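Local coordinates for protein aminoglycoside phosphotransferase (Mycobacterium smegmatis, PDB 6EF6) that phosphorylates (S)-1-amino-2-propanol as the kinase of a bacterial microcompartment that uses aminoacetone, at residues A[28-40]-A[103-116]. Residues are numbered along the deposited sequence; the frame is centred on the assembly and turned at random.
Sequences VTIAQQALTHYDV and VPARDGRRVVTVDP
With chi1 near -65° in both residues, the rings of H37 and Y38 stand anti to their own carbonyl carbons, and V112, whose CG1 lies anti to its backbone N (chi1 171°), reaches each ring with a different methyl. The setting is the N-terminal lobe of an APH-type, protein-kinase-like fold, where helix 28-35 and the turn after it pack on the five-stranded antiparallel sheet beside 112-114, one of its two edge strands. It illustrates how one branched side chain can serve two aromatic neighbours. CG1 of V112 sits over one face of the H37 ring, 4.1 Å from its centroid in a CH-pi contact, offset toward the rim, while CG2 packs against Y38, 3.6 Å from CZ. Y38 runs past V112 in the opposite direction and meets segment 103-105, with the carbonyl oxygens of V103 and P104 at the ring edge and the A105 methyl CB 3.9 Å from CE1, and H128 of strand 124-130 adds an edge-to-face contact. Nearer the start of the helix, I30 CG2 touches V114 CG2 at 3.6 Å, and Q33, its chain extended, carries its amide to V114 and P116.

The type I turn 105-108 is tied to the type I turn 35-38 by R106 N donating to H37 O at 2.7 Å. The R106 chain, bent at chi3 (52°), then runs alongside that oxygen, CG 3.2 Å from H37 O, and forms a salt bridge from NH1 to D39 OD1 (3.1 Å), its hydrogen bond weak and the carboxylate and guanidinium planes almost perpendicular. One water bridges Y38 OH, V103 O and R110 O, accepting from the hydroxyl at 2.7 Å and donating to both carbonyls; a second accepts from D39 N and donates to P104 O.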
ATOM      1  N   VAL A  28      -7.989 -19.854   7.480  1.00 65.01           N
ATOM      2  CA  VAL A  28      -9.441 -19.911   7.601  1.00 56.16           C
ATOM      3  C   VAL A  28      -9.832 -20.342   9.003  1.00 51.76           C
ATOM      4  O   VAL A  28     -10.808 -19.837   9.570  1.00 50.14           O
ATOM      5  CB  VAL A  28     -10.025 -20.857   6.539  1.00 64.72           C
ATOM      6  CG1 VAL A  28     -11.508 -21.100   6.794  1.00 69.04           C
ATOM      7  CG2 VAL A  28      -9.810 -20.281   5.150  1.00 69.57           C
ATOM      8  N   THR A  29      -9.086 -21.291   9.581  1.00 50.94           N
ATOM      9  CA  THR A  29      -9.355 -21.710  10.952  1.00 51.52           C
ATOM     10  C   THR A  29      -9.089 -20.574  11.932  1.00 42.56           C
ATOM     11  O   THR A  29      -9.790 -20.457  12.939  1.00 49.01           O
ATOM     12  CB  THR A  29      -8.534 -22.947  11.341  1.00 58.40           C
ATOM     13  OG1 THR A  29      -7.156 -22.596  11.508  1.00 65.29           O
ATOM     14  CG2 THR A  29      -8.652 -24.039  10.291  1.00 57.79           C
ATOM     15  N   ILE A  30      -8.096 -19.723  11.659  1.00 41.88           N
ATOM     16  CA  ILE A  30      -7.890 -18.560  12.514  1.00 39.93           C
ATOM     17  C   ILE A  30      -9.084 -17.629  12.419  1.00 39.59           C
ATOM     18  O   ILE A  30      -9.559 -17.097  13.429  1.00 36.80           O
ATOM     19  CB  ILE A  30      -6.565 -17.851  12.174  1.00 46.20           C
ATOM     20  CG1 ILE A  30      -5.398 -18.732  12.612  1.00 53.85           C
ATOM     21  CG2 ILE A  30      -6.473 -16.490  12.878  1.00 48.78           C
ATOM     22  CD1 ILE A  30      -4.218 -18.628  11.714  1.00 63.05           C
ATOM     23  N   ALA A  31      -9.589 -17.409  11.206  1.00 36.48           N
ATOM     24  CA  ALA A  31     -10.766 -16.573  11.049  1.00 33.42           C
ATOM     25  C   ALA A  31     -11.948 -17.136  11.820  1.00 34.13           C
ATOM     26  O   ALA A  31     -12.676 -16.385  12.479  1.00 33.43           O
ATOM     27  CB  ALA A  31     -11.090 -16.389   9.568  1.00 34.45           C
ATOM     28  N   GLN A  32     -12.128 -18.456  11.789  1.00 38.68           N
ATOM     29  CA  GLN A  32     -13.226 -19.069  12.527  1.00 38.72           C
ATOM     30  C   GLN A  32     -13.033 -18.916  14.025  1.00 39.41           C
ATOM     31  O   GLN A  32     -13.977 -18.582  14.749  1.00 39.72           O
ATOM     32  CB  GLN A  32     -13.318 -20.555  12.177  1.00 46.62           C
ATOM     33  CG  GLN A  32     -14.076 -20.841  10.918  1.00 48.40           C
ATOM     34  CD  GLN A  32     -14.265 -22.335  10.715  1.00 63.27           C
ATOM     35  OE1 GLN A  32     -15.261 -22.911  11.146  1.00 71.15           O
ATOM     36  NE2 GLN A  32     -13.294 -22.970  10.076  1.00 71.44           N
ATOM     37  N   GLN A  33     -11.817 -19.182  14.519  1.00 41.11           N
ATOM     38  CA  GLN A  33     -11.546 -18.942  15.933  1.00 41.32           C
ATOM     39  C   GLN A  33     -11.915 -17.524  16.313  1.00 34.93           C
ATOM     40  O   GLN A  33     -12.472 -17.284  17.393  1.00 37.41           O
ATOM     41  CB  GLN A  33     -10.068 -19.162  16.249  1.00 52.05           C
ATOM     42  CG  GLN A  33      -9.583 -20.600  16.129  1.00 59.64           C
ATOM     43  CD  GLN A  33      -8.121 -20.731  16.512  1.00 64.02           C
ATOM     44  OE1 GLN A  33      -7.726 -20.369  17.622  1.00 67.55           O
ATOM     45  NE2 GLN A  33      -7.304 -21.224  15.588  1.00 65.29           N
ATOM     46  N   ALA A  34     -11.565 -16.561  15.459  1.00 32.68           N
ATOM     47  CA  ALA A  34     -11.782 -15.162  15.797  1.00 31.03           C
ATOM     48  C   ALA A  34     -13.260 -14.826  15.901  1.00 31.69           C
ATOM     49  O   ALA A  34     -13.635 -13.919  16.656  1.00 31.79           O
ATOM     50  CB  ALA A  34     -11.103 -14.253  14.761  1.00 29.71           C
ATOM     51  N   LEU A  35     -14.108 -15.506  15.137  1.00 33.28           N
ATOM     52  CA  LEU A  35     -15.539 -15.219  15.171  1.00 35.39           C
ATOM     53  C   LEU A  35     -16.110 -15.333  16.571  1.00 36.37           C
ATOM     54  O   LEU A  35     -17.071 -14.631  16.904  1.00 36.03           O
ATOM     55  CB  LEU A  35     -16.298 -16.128  14.208  1.00 42.06           C
ATOM     56  CG  LEU A  35     -16.040 -15.844  12.723  1.00 40.50           C
ATOM     57  CD1 LEU A  35     -16.833 -16.819  11.877  1.00 41.60           C
ATOM     58  CD2 LEU A  35     -16.384 -14.407  12.350  1.00 37.84           C
ATOM     59  N   THR A  36     -15.568 -16.209  17.407  1.00 35.25           N
ATOM     60  CA  THR A  36     -16.177 -16.347  18.722  1.00 36.40           C
ATOM     61  C   THR A  36     -16.022 -15.077  19.548  1.00 36.38           C
ATOM     62  O   THR A  36     -16.717 -14.932  20.563  1.00 36.91           O
ATOM     63  CB  THR A  36     -15.612 -17.545  19.488  1.00 38.18           C
ATOM     64  OG1 THR A  36     -14.248 -17.289  19.816  1.00 38.99           O
ATOM     65  CG2 THR A  36     -15.678 -18.784  18.650  1.00 39.07           C
ATOM     66  N   HIS A  37     -15.126 -14.172  19.155  1.00 33.88           N
ATOM     67  CA  HIS A  37     -14.897 -12.938  19.908  1.00 33.28           C
ATOM     68  C   HIS A  37     -15.794 -11.789  19.475  1.00 34.65           C
ATOM     69  O   HIS A  37     -15.713 -10.706  20.050  1.00 35.84           O
ATOM     70  CB  HIS A  37     -13.425 -12.539  19.816  1.00 32.11           C
ATOM     71  CG  HIS A  37     -12.534 -13.503  20.514  1.00 38.02           C
ATOM     72  ND1 HIS A  37     -12.091 -14.665  19.916  1.00 44.86           N
ATOM     73  CD2 HIS A  37     -12.059 -13.525  21.780  1.00 43.66           C
ATOM     74  CE1 HIS A  37     -11.362 -15.347  20.780  1.00 46.62           C
ATOM     75  NE2 HIS A  37     -11.334 -14.684  21.922  1.00 47.76           N
ATOM     76  N   TYR A  38     -16.673 -12.008  18.523  1.00 33.15           N
ATOM     77  CA  TYR A  38     -17.544 -10.989  17.980  1.00 36.60           C
ATOM     78  C   TYR A  38     -18.986 -11.464  18.068  1.00 41.89           C
ATOM     79  O   TYR A  38     -19.268 -12.656  18.228  1.00 37.95           O
ATOM     80  CB  TYR A  38     -17.156 -10.688  16.526  1.00 30.15           C
ATOM     81  CG  TYR A  38     -15.742 -10.139  16.407  1.00 30.36           C
ATOM     82  CD1 TYR A  38     -15.475  -8.772  16.602  1.00 29.66           C
ATOM     83  CD2 TYR A  38     -14.673 -10.959  16.080  1.00 29.75           C
ATOM     84  CE1 TYR A  38     -14.196  -8.257  16.476  1.00 27.95           C
ATOM     85  CE2 TYR A  38     -13.384 -10.443  15.940  1.00 27.13           C
ATOM     86  CZ  TYR A  38     -13.155  -9.083  16.124  1.00 31.37           C
ATOM     87  OH  TYR A  38     -11.894  -8.571  15.978  1.00 31.45           O
ATOM     88  N   ASP A  39     -19.901 -10.502  17.975  1.00 38.85           N
ATOM     89  CA  ASP A  39     -21.314 -10.800  18.104  1.00 36.02           C
ATOM     90  C   ASP A  39     -21.878 -11.510  16.892  1.00 45.20           C
ATOM     91  O   ASP A  39     -22.936 -12.139  16.999  1.00 57.71           O
ATOM     92  CB  ASP A  39     -22.092  -9.534  18.433  1.00 47.63           C
ATOM     93  CG  ASP A  39     -21.925  -9.132  19.880  1.00 54.35           C
ATOM     94  OD1 ASP A  39     -21.874 -10.040  20.742  1.00 54.04           O
ATOM     95  OD2 ASP A  39     -21.822  -7.924  20.159  1.00 57.53           O
ATOM     96  N   VAL A  40     -21.196 -11.449  15.756  1.00 39.68           N
ATOM     97  CA  VAL A  40     -21.633 -12.218  14.606  1.00 47.10           C
ATOM     98  C   VAL A  40     -21.536 -13.709  14.921  1.00 44.70           C
ATOM     99  O   VAL A  40     -20.604 -14.168  15.596  1.00 45.77           O
ATOM    100  CB  VAL A  40     -20.789 -11.826  13.383  1.00 45.27           C
ATOM    101  CG1 VAL A  40     -19.328 -12.130  13.642  1.00 45.34           C
ATOM    102  CG2 VAL A  40     -21.310 -12.539  12.150  1.00 46.29           C
ATOM    103  N   VAL A 103     -14.866  -2.797  13.981  1.00 27.82           N
ATOM    104  CA  VAL A 103     -15.892  -3.429  14.820  1.00 28.22           C
ATOM    105  C   VAL A 103     -15.191  -3.960  16.067  1.00 27.43           C
ATOM    106  O   VAL A 103     -14.400  -4.905  15.956  1.00 29.23           O
ATOM    107  CB  VAL A 103     -16.587  -4.572  14.069  1.00 29.48           C
ATOM    108  CG1 VAL A 103     -17.549  -5.358  14.993  1.00 30.87           C
ATOM    109  CG2 VAL A 103     -17.322  -4.030  12.901  1.00 30.64           C
ATOM    110  N   PRO A 104     -15.435  -3.402  17.243  1.00 30.46           N
ATOM    111  CA  PRO A 104     -14.785  -3.953  18.434  1.00 32.15           C
ATOM    112  C   PRO A 104     -15.299  -5.339  18.779  1.00 31.05           C
ATOM    113  O   PRO A 104     -16.443  -5.703  18.490  1.00 30.34           O
ATOM    114  CB  PRO A 104     -15.145  -2.953  19.540  1.00 34.15           C
ATOM    115  CG  PRO A 104     -15.445  -1.681  18.812  1.00 36.61           C
ATOM    116  CD  PRO A 104     -16.107  -2.126  17.540  1.00 35.57           C
ATOM    117  N   ALA A 105     -14.414  -6.106  19.406  1.00 30.39           N
ATOM    118  CA  ALA A 105     -14.745  -7.438  19.891  1.00 28.76           C
ATOM    119  C   ALA A 105     -15.695  -7.329  21.077  1.00 32.14           C
ATOM    120  O   ALA A 105     -16.035  -6.225  21.538  1.00 30.55           O
ATOM    121  CB  ALA A 105     -13.483  -8.185  20.301  1.00 35.45           C
ATOM    122  N   ARG A 106     -16.098  -8.491  21.613  1.00 31.01           N
ATOM    123  CA  ARG A 106     -17.119  -8.501  22.653  1.00 32.32           C
ATOM    124  C   ARG A 106     -16.633  -7.907  23.966  1.00 35.15           C
ATOM    125  O   ARG A 106     -17.459  -7.609  24.834  1.00 34.43           O
ATOM    126  CB  ARG A 106     -17.597  -9.930  22.916  1.00 33.30           C
ATOM    127  CG  ARG A 106     -18.394 -10.501  21.794  1.00 35.00           C
ATOM    128  CD  ARG A 106     -18.422 -12.039  21.867  1.00 41.50           C
ATOM    129  NE  ARG A 106     -18.837 -12.571  23.174  1.00 43.62           N
ATOM    130  CZ  ARG A 106     -20.097 -12.614  23.598  1.00 36.43           C
ATOM    131  NH1 ARG A 106     -21.056 -12.097  22.850  1.00 37.68           N
ATOM    132  NH2 ARG A 106     -20.401 -13.125  24.778  1.00 37.82           N
ATOM    133  N   ASP A 107     -15.321  -7.756  24.132  1.00 32.64           N
ATOM    134  CA  ASP A 107     -14.736  -7.129  25.306  1.00 33.39           C
ATOM    135  C   ASP A 107     -14.261  -5.717  25.011  1.00 32.69           C
ATOM    136  O   ASP A 107     -13.626  -5.093  25.870  1.00 34.31           O
ATOM    137  CB  ASP A 107     -13.555  -7.949  25.830  1.00 34.23           C
ATOM    138  CG  ASP A 107     -12.417  -8.066  24.816  1.00 34.11           C
ATOM    139  OD1 ASP A 107     -12.586  -7.625  23.681  1.00 34.72           O
ATOM    140  OD2 ASP A 107     -11.362  -8.637  25.190  1.00 44.21           O
ATOM    141  N   GLY A 108     -14.583  -5.208  23.840  1.00 31.50           N
ATOM    142  CA  GLY A 108     -14.306  -3.827  23.500  1.00 37.12           C
ATOM    143  C   GLY A 108     -12.986  -3.597  22.815  1.00 36.22           C
ATOM    144  O   GLY A 108     -12.701  -2.459  22.422  1.00 41.81           O
ATOM    145  N   ARG A 109     -12.161  -4.607  22.652  1.00 36.53           N
ATOM    146  CA  ARG A 109     -10.853  -4.360  22.077  1.00 36.69           C
ATOM    147  C   ARG A 109     -10.916  -4.368  20.560  1.00 30.73           C
ATOM    148  O   ARG A 109     -11.799  -4.975  19.948  1.00 29.49           O
ATOM    149  CB  ARG A 109      -9.853  -5.357  22.633  1.00 38.99           C
ATOM    150  CG  ARG A 109      -9.691  -5.093  24.153  1.00 57.68           C
ATOM    151  CD  ARG A 109      -8.850  -6.109  24.894  1.00 72.79           C
ATOM    152  NE  ARG A 109      -7.751  -6.606  24.073  1.00 80.22           N
ATOM    153  CZ  ARG A 109      -7.714  -7.805  23.493  1.00 84.44           C
ATOM    154  NH1 ARG A 109      -6.660  -8.148  22.763  1.00 92.35           N
ATOM    155  NH2 ARG A 109      -8.712  -8.670  23.644  1.00 74.49           N
ATOM    156  N   ARG A 110      -9.979  -3.654  19.955  1.00 30.67           N
ATOM    157  CA  ARG A 110      -9.973  -3.506  18.510  1.00 26.16           C
ATOM    158  C   ARG A 110      -9.175  -4.588  17.809  1.00 28.81           C
ATOM    159  O   ARG A 110      -9.489  -4.927  16.669  1.00 29.79           O
ATOM    160  CB  ARG A 110      -9.387  -2.145  18.148  1.00 26.96           C
ATOM    161  CG  ARG A 110     -10.220  -1.005  18.676  1.00 29.87           C
ATOM    162  CD  ARG A 110      -9.692   0.394  18.288  1.00 28.61           C
ATOM    163  NE  ARG A 110      -8.349   0.605  18.786  1.00 30.17           N
ATOM    164  CZ  ARG A 110      -7.611   1.672  18.452  1.00 28.90           C
ATOM    165  NH1 ARG A 110      -8.133   2.623  17.698  1.00 28.55           N
ATOM    166  NH2 ARG A 110      -6.374   1.776  18.907  1.00 33.32           N
ATOM    167  N   VAL A 111      -8.117  -5.089  18.428  1.00 29.76           N
ATOM    168  CA  VAL A 111      -7.276  -6.132  17.845  1.00 28.75           C
ATOM    169  C   VAL A 111      -7.458  -7.401  18.662  1.00 29.90           C
ATOM    170  O   VAL A 111      -7.134  -7.426  19.854  1.00 33.36           O
ATOM    171  CB  VAL A 111      -5.804  -5.718  17.828  1.00 33.53           C
ATOM    172  CG1 VAL A 111      -4.975  -6.796  17.094  1.00 33.05           C
ATOM    173  CG2 VAL A 111      -5.674  -4.331  17.164  1.00 32.63           C
ATOM    174  N   VAL A 112      -7.949  -8.459  18.017  1.00 30.05           N
ATOM    175  CA  VAL A 112      -8.112  -9.769  18.653  1.00 32.73           C
ATOM    176  C   VAL A 112      -6.907 -10.614  18.277  1.00 30.00           C
ATOM    177  O   VAL A 112      -6.634 -10.802  17.090  1.00 32.57           O
ATOM    178  CB  VAL A 112      -9.406 -10.458  18.186  1.00 33.90           C
ATOM    179  CG1 VAL A 112      -9.465 -11.894  18.679  1.00 42.46           C
ATOM    180  CG2 VAL A 112     -10.618  -9.677  18.672  1.00 37.62           C
ATOM    181  N   THR A 113      -6.224 -11.171  19.274  1.00 33.76           N
ATOM    182  CA  THR A 113      -5.104 -12.071  19.043  1.00 39.86           C
ATOM    183  C   THR A 113      -5.555 -13.478  19.366  1.00 36.56           C
ATOM    184  O   THR A 113      -6.059 -13.722  20.465  1.00 39.51           O
ATOM    185  CB  THR A 113      -3.914 -11.702  19.933  1.00 43.63           C
ATOM    186  OG1 THR A 113      -3.483 -10.374  19.625  1.00 49.76           O
ATOM    187  CG2 THR A 113      -2.748 -12.662  19.709  1.00 42.09           C
ATOM    188  N   VAL A 114      -5.382 -14.401  18.419  1.00 35.64           N
ATOM    189  CA  VAL A 114      -5.763 -15.779  18.698  1.00 43.78           C
ATOM    190  C   VAL A 114      -4.554 -16.684  18.543  1.00 39.42           C
ATOM    191  O   VAL A 114      -3.692 -16.489  17.683  1.00 40.33           O
ATOM    192  CB  VAL A 114      -6.976 -16.310  17.902  1.00 51.15           C
ATOM    193  CG1 VAL A 114      -8.180 -15.365  18.058  1.00 63.93           C
ATOM    194  CG2 VAL A 114      -6.626 -16.505  16.471  1.00 44.57           C
ATOM    195  N   ASP A 115      -4.527 -17.704  19.386  1.00 42.09           N
ATOM    196  CA  ASP A 115      -3.395 -18.597  19.525  1.00 55.81           C
ATOM    197  C   ASP A 115      -3.845 -19.995  19.142  1.00 59.39           C
ATOM    198  O   ASP A 115      -4.671 -20.585  19.859  1.00 70.85           O
ATOM    199  CB  ASP A 115      -2.949 -18.600  20.990  1.00 67.52           C
ATOM    200  CG  ASP A 115      -1.518 -19.081  21.171  1.00 77.90           C
ATOM    201  OD1 ASP A 115      -1.022 -19.820  20.290  1.00 72.92           O
ATOM    202  OD2 ASP A 115      -0.892 -18.719  22.197  1.00 84.83           O
ATOM    203  N   PRO A 116      -3.371 -20.559  18.046  1.00 50.81           N
ATOM    204  CA  PRO A 116      -3.420 -22.026  17.915  1.00 67.63           C
ATOM    205  C   PRO A 116      -2.188 -22.680  18.529  1.00 74.68           C
ATOM    206  O   PRO A 116      -1.390 -22.003  19.184  1.00 76.28           O
ATOM    207  CB  PRO A 116      -3.484 -22.248  16.401  1.00 64.35           C
ATOM    208  CG  PRO A 116      -3.159 -20.881  15.762  1.00 53.52           C
ATOM    209  CD  PRO A 116      -2.797 -19.923  16.860  1.00 40.53           C
TER
HETATM  210  O   HOH W   1     -11.695  -5.888  15.666  1.00 27.01           O
HETATM  211  O   HOH W   2     -18.326  -7.687  18.577  1.00 34.68           O